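Local coordinates for protein phosphonopyruvate hydrolase (Variovorax sp., PDB 2HJP) that hydrolyses the carbon-phosphorus bond of phosphonopyruvate to give pyruvate and phosphate, using a divalent metal ion such as magnesium, cobalt or manganese, at residues S59-A71 / H93-S105. Residues are numbered along the deposited sequence; the frame is centred on the assembly and turned at random.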
loop_
_atom_site.group_PDB
_atom_site.type_symbol
_atom_site.label_atom_id
_atom_site.label_comp_id
_atom_site.label_asym_id
_atom_site.label_seq_id
_atom_site.Cartn_x
_atom_site.Cartn_y
_atom_site.Cartn_z
ATOM N N SER A 59 10.411 -2.500 2.879
ATOM C CA SER A 59 9.272 -2.544 3.782
ATOM C C SER A 59 8.623 -3.956 3.920
ATOM O O SER A 59 8.511 -4.690 2.970
ATOM C CB SER A 59 8.238 -1.550 3.260
ATOM O OG SER A 59 6.909 -1.900 3.619
ATOM N N MET A 60 8.180 -4.327 5.104
ATOM C CA MET A 60 7.540 -5.634 5.250
ATOM C C MET A 60 6.226 -5.668 4.437
ATOM O O MET A 60 5.840 -6.683 3.926
ATOM C CB MET A 60 7.166 -5.919 6.698
ATOM C CG MET A 60 6.610 -7.261 6.786
ATOM S SD MET A 60 5.065 -7.195 7.544
ATOM C CE MET A 60 5.698 -7.732 9.025
ATOM N N SER A 61 5.527 -4.534 4.413
ATOM C CA SER A 61 4.283 -4.427 3.655
ATOM C C SER A 61 4.495 -4.717 2.122
ATOM O O SER A 61 3.682 -5.388 1.439
ATOM C CB SER A 61 3.739 -3.023 3.910
ATOM O OG SER A 61 2.589 -2.841 3.159
ATOM N N THR A 62 5.613 -4.264 1.588
ATOM C CA THR A 62 5.862 -4.487 0.191
ATOM C C THR A 62 5.972 -6.006 -0.030
ATOM O O THR A 62 5.386 -6.543 -0.976
ATOM C CB THR A 62 7.130 -3.773 -0.259
ATOM O OG1 THR A 62 6.894 -2.351 -0.207
ATOM C CG2 THR A 62 7.514 -4.169 -1.673
ATOM N N HIS A 63 6.655 -6.689 0.876
ATOM C CA HIS A 63 6.802 -8.105 0.706
ATOM C C HIS A 63 5.470 -8.886 0.929
ATOM O O HIS A 63 5.049 -9.735 0.083
ATOM C CB HIS A 63 7.934 -8.605 1.626
ATOM C CG HIS A 63 8.161 -10.092 1.541
ATOM N ND1 HIS A 63 7.536 -11.000 2.367
ATOM C CD2 HIS A 63 8.917 -10.821 0.680
ATOM C CE1 HIS A 63 7.882 -12.229 2.027
ATOM N NE2 HIS A 63 8.719 -12.156 1.001
ATOM N N LEU A 64 4.752 -8.521 1.981
ATOM C CA LEU A 64 3.479 -9.178 2.303
ATOM C C LEU A 64 2.519 -8.994 1.143
ATOM O O LEU A 64 1.879 -9.963 0.717
ATOM C CB LEU A 64 2.889 -8.580 3.617
ATOM C CG LEU A 64 1.437 -9.039 3.876
ATOM C CD1 LEU A 64 1.438 -10.575 4.108
ATOM C CD2 LEU A 64 0.871 -8.331 5.146
ATOM N N GLU A 65 2.428 -7.774 0.583
ATOM C CA GLU A 65 1.505 -7.589 -0.563
ATOM C C GLU A 65 1.952 -8.368 -1.825
ATOM O O GLU A 65 1.121 -8.849 -2.569
ATOM C CB GLU A 65 1.306 -6.088 -0.854
ATOM C CG GLU A 65 0.595 -5.430 0.326
ATOM C CD GLU A 65 -0.727 -6.222 0.759
ATOM O OE1 GLU A 65 -1.589 -6.612 -0.072
ATOM O OE2 GLU A 65 -0.948 -6.408 1.950
ATOM N N MET A 66 3.260 -8.481 -2.042
ATOM C CA MET A 66 3.755 -9.258 -3.159
ATOM C C MET A 66 3.365 -10.719 -2.912
ATOM O O MET A 66 3.096 -11.416 -3.876
ATOM C CB MET A 66 5.310 -9.148 -3.285
ATOM C CG MET A 66 5.863 -9.963 -4.506
ATOM S SD MET A 66 4.901 -9.676 -6.036
ATOM C CE MET A 66 5.586 -8.010 -6.447
ATOM N N MET A 67 3.385 -11.204 -1.666
ATOM C CA MET A 67 3.031 -12.612 -1.429
ATOM C C MET A 67 1.572 -12.804 -1.774
ATOM O O MET A 67 1.194 -13.813 -2.382
ATOM C CB MET A 67 3.290 -13.077 0.019
ATOM C CG MET A 67 4.781 -13.032 0.459
ATOM S SD MET A 67 5.916 -13.933 -0.668
ATOM C CE MET A 67 6.657 -12.629 -1.619
ATOM N N ARG A 68 0.730 -11.856 -1.362
ATOM C CA ARG A 68 -0.707 -11.925 -1.689
ATOM C C ARG A 68 -0.959 -12.031 -3.193
ATOM O O ARG A 68 -1.748 -12.872 -3.666
ATOM C CB ARG A 68 -1.459 -10.671 -1.197
ATOM C CG ARG A 68 -2.913 -10.984 -0.879
ATOM C CD ARG A 68 -3.714 -9.669 -0.609
ATOM N NE ARG A 68 -3.040 -8.980 0.518
ATOM C CZ ARG A 68 -3.084 -9.388 1.787
ATOM N NH1 ARG A 68 -3.805 -10.485 2.168
ATOM N NH2 ARG A 68 -2.320 -8.744 2.685
ATOM N N ALA A 69 -0.309 -11.141 -3.928
ATOM C CA ALA A 69 -0.442 -11.111 -5.352
ATOM C C ALA A 69 0.070 -12.440 -5.985
ATOM O O ALA A 69 -0.549 -12.966 -6.880
ATOM C CB ALA A 69 0.373 -9.855 -5.905
ATOM N N ILE A 70 1.210 -12.953 -5.526
ATOM C CA ILE A 70 1.693 -14.232 -6.084
ATOM C C ILE A 70 0.720 -15.395 -5.759
ATOM O O ILE A 70 0.385 -16.194 -6.609
ATOM C CB ILE A 70 3.088 -14.604 -5.512
ATOM C CG1 ILE A 70 4.156 -13.670 -6.119
ATOM C CG2 ILE A 70 3.380 -16.167 -5.778
ATOM C CD1 ILE A 70 5.535 -13.786 -5.484
ATOM N N ALA A 71 0.260 -15.490 -4.507
ATOM C CA ALA A 71 -0.612 -16.581 -4.153
ATOM C C ALA A 71 -1.939 -16.491 -4.929
ATOM O O ALA A 71 -2.526 -17.513 -5.189
ATOM C CB ALA A 71 -0.853 -16.603 -2.616
ATOM N N HIS A 93 4.014 -13.203 16.226
ATOM C CA HIS A 93 2.593 -13.513 16.483
ATOM C C HIS A 93 1.607 -12.719 15.683
ATOM O O HIS A 93 0.566 -13.229 15.270
ATOM C CB HIS A 93 2.308 -13.279 17.973
ATOM C CG HIS A 93 1.019 -13.856 18.409
ATOM N ND1 HIS A 93 0.911 -15.141 18.887
ATOM C CD2 HIS A 93 -0.218 -13.324 18.452
ATOM C CE1 HIS A 93 -0.344 -15.365 19.216
ATOM N NE2 HIS A 93 -1.048 -14.282 18.969
ATOM N N TYR A 94 1.936 -11.454 15.445
ATOM C CA TYR A 94 1.070 -10.571 14.695
ATOM C C TYR A 94 1.301 -10.686 13.190
ATOM O O TYR A 94 0.394 -10.476 12.409
ATOM C CB TYR A 94 1.260 -9.084 15.123
ATOM C CG TYR A 94 0.601 -8.767 16.469
ATOM C CD1 TYR A 94 -0.752 -8.411 16.544
ATOM C CD2 TYR A 94 1.313 -8.865 17.642
ATOM C CE1 TYR A 94 -1.387 -8.157 17.803
ATOM C CE2 TYR A 94 0.697 -8.611 18.919
ATOM C CZ TYR A 94 -0.660 -8.256 18.984
ATOM O OH TYR A 94 -1.280 -8.046 20.214
ATOM N N VAL A 95 2.512 -11.025 12.810
ATOM C CA VAL A 95 2.883 -11.111 11.433
ATOM C C VAL A 95 2.461 -12.414 10.738
ATOM O O VAL A 95 1.972 -12.366 9.658
ATOM C CB VAL A 95 4.446 -10.921 11.347
ATOM C CG1 VAL A 95 4.997 -11.658 10.234
ATOM C CG2 VAL A 95 4.738 -9.466 11.170
ATOM N N VAL A 96 2.616 -13.555 11.397
ATOM C CA VAL A 96 2.289 -14.860 10.783
ATOM C C VAL A 96 0.860 -15.014 10.238
ATOM O O VAL A 96 0.664 -15.414 9.080
ATOM C CB VAL A 96 2.742 -16.022 11.776
ATOM C CG1 VAL A 96 2.117 -17.374 11.353
ATOM C CG2 VAL A 96 4.328 -16.100 11.702
ATOM N N PRO A 97 -0.142 -14.605 11.007
ATOM C CA PRO A 97 -1.518 -14.716 10.533
ATOM C C PRO A 97 -1.704 -13.833 9.259
ATOM O O PRO A 97 -2.527 -14.146 8.426
ATOM C CB PRO A 97 -2.365 -14.212 11.742
ATOM C CG PRO A 97 -1.458 -14.422 12.928
ATOM C CD PRO A 97 -0.058 -14.142 12.396
ATOM N N GLN A 98 -0.951 -12.743 9.124
ATOM C CA GLN A 98 -1.076 -11.942 7.892
ATOM C C GLN A 98 -0.542 -12.662 6.664
ATOM O O GLN A 98 -1.185 -12.634 5.623
ATOM C CB GLN A 98 -0.384 -10.601 8.022
ATOM C CG GLN A 98 -1.115 -9.705 8.983
ATOM C CD GLN A 98 -0.335 -8.438 9.227
ATOM O OE1 GLN A 98 0.408 -8.298 10.237
ATOM N NE2 GLN A 98 -0.460 -7.519 8.308
ATOM N N TYR A 99 0.588 -13.338 6.815
ATOM C CA TYR A 99 1.171 -14.130 5.703
ATOM C C TYR A 99 0.237 -15.316 5.365
ATOM O O TYR A 99 -0.063 -15.577 4.200
ATOM C CB TYR A 99 2.561 -14.594 6.063
ATOM C CG TYR A 99 3.569 -13.559 5.701
ATOM C CD1 TYR A 99 4.101 -13.508 4.404
ATOM C CD2 TYR A 99 3.929 -12.546 6.624
ATOM C CE1 TYR A 99 4.968 -12.440 4.014
ATOM C CE2 TYR A 99 4.812 -11.480 6.238
ATOM C CZ TYR A 99 5.333 -11.438 4.939
ATOM O OH TYR A 99 6.310 -10.469 4.649
ATOM N N GLU A 100 -0.290 -15.980 6.398
ATOM C CA GLU A 100 -1.262 -17.072 6.175
ATOM C C GLU A 100 -2.499 -16.549 5.445
ATOM O O GLU A 100 -2.915 -17.087 4.404
ATOM C CB GLU A 100 -1.698 -17.698 7.509
ATOM C CG GLU A 100 -2.589 -18.941 7.300
ATOM C CD GLU A 100 -2.870 -19.669 8.618
ATOM O OE1 GLU A 100 -2.579 -19.102 9.688
ATOM O OE2 GLU A 100 -3.397 -20.795 8.595
ATOM N N ALA A 101 -3.049 -15.443 5.939
ATOM C CA ALA A 101 -4.214 -14.867 5.293
ATOM C C ALA A 101 -3.885 -14.410 3.869
ATOM O O ALA A 101 -4.798 -14.446 3.015
ATOM C CB ALA A 101 -4.768 -13.696 6.112
ATOM N N ALA A 102 -2.632 -14.002 3.603
ATOM C CA ALA A 102 -2.222 -13.585 2.231
ATOM C C ALA A 102 -2.201 -14.810 1.253
ATOM O O ALA A 102 -2.172 -14.650 0.017
ATOM C CB ALA A 102 -0.816 -12.894 2.262
ATOM N N GLY A 103 -2.211 -16.027 1.821
ATOM C CA GLY A 103 -2.267 -17.228 1.025
ATOM C C GLY A 103 -0.945 -17.990 0.969
ATOM O O GLY A 103 -0.839 -18.920 0.183
ATOM N N ALA A 104 0.069 -17.559 1.716
ATOM C CA ALA A 104 1.327 -18.346 1.792
ATOM C C ALA A 104 1.064 -19.708 2.494
ATOM O O ALA A 104 0.215 -19.793 3.422
ATOM C CB ALA A 104 2.381 -17.577 2.572
ATOM N N SER A 105 1.744 -20.756 2.057
ATOM C CA SER A 105 1.531 -22.073 2.668
ATOM C C SER A 105 2.631 -22.373 3.743
ATOM O O SER A 105 2.480 -23.318 4.560
ATOM C CB SER A 105 1.498 -23.170 1.602
ATOM O OG SER A 105 0.242 -23.171 0.891
HETATM O O HOH W 1 -3.582 -14.252 -2.206
HETATM O O HOH W 2 -2.959 -10.580 5.125
HETATM O O HOH W 3 -5.722 -12.098 0.991
#
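Tyr99 is the knob that helix 89-102 pushes into helix 60-71, lodging among Met60, His63, Leu64 and Met67. Leu64 CD1 stands almost on the normal of the Tyr99 ring, 3.8 Å from its centroid, a CH-pi contact over one face, while Met67 CG meets the ring edge at CE1. The phenol oxygen ends at the edge of the His63 imidazole, Tyr99 OH lying 2.6 Å from His63 ND1 in a nearly straight hydrogen bond that either partner could donate. The two rings meet rim to rim, planes at 40°. His63 CG lies anti to the backbone N (chi1 179°), which swings the ring toward the tyrosine; NE2 bonds to Gly41 O, so both imidazole nitrogens are engaged. Farther along, Leu64 CD1 also rests on Ala102 CB, 3.7 Å away, and the helices come close enough for Arg68 CA to make a CA-H...O contact of 3.5 Å with Ala102 O. Along the flank, the Arg68 guanidinium has Ala102 CB over one face; it forms a side-on salt bridge to Glu65, NE to OE1 and NH2 to OE2, and waters link NH1 to Gln98 O and Ala101 O. Gly103, with positive phi in a Schellman motif, lays its O against Ala71 CB (3.6 Å). These neighbouring helices, 27° from parallel, cover strand 78-81 of the TIM barrel, which Met67 and Tyr99 both touch. The two bonds fix the rotation of the His63 ring near the magnesium ligand Asp81 and substrate-binding Gly41, consistent with a second-shell position; with NE2 donating to Gly41 O, a neutral imidazole would accept the tyrosine proton at ND1.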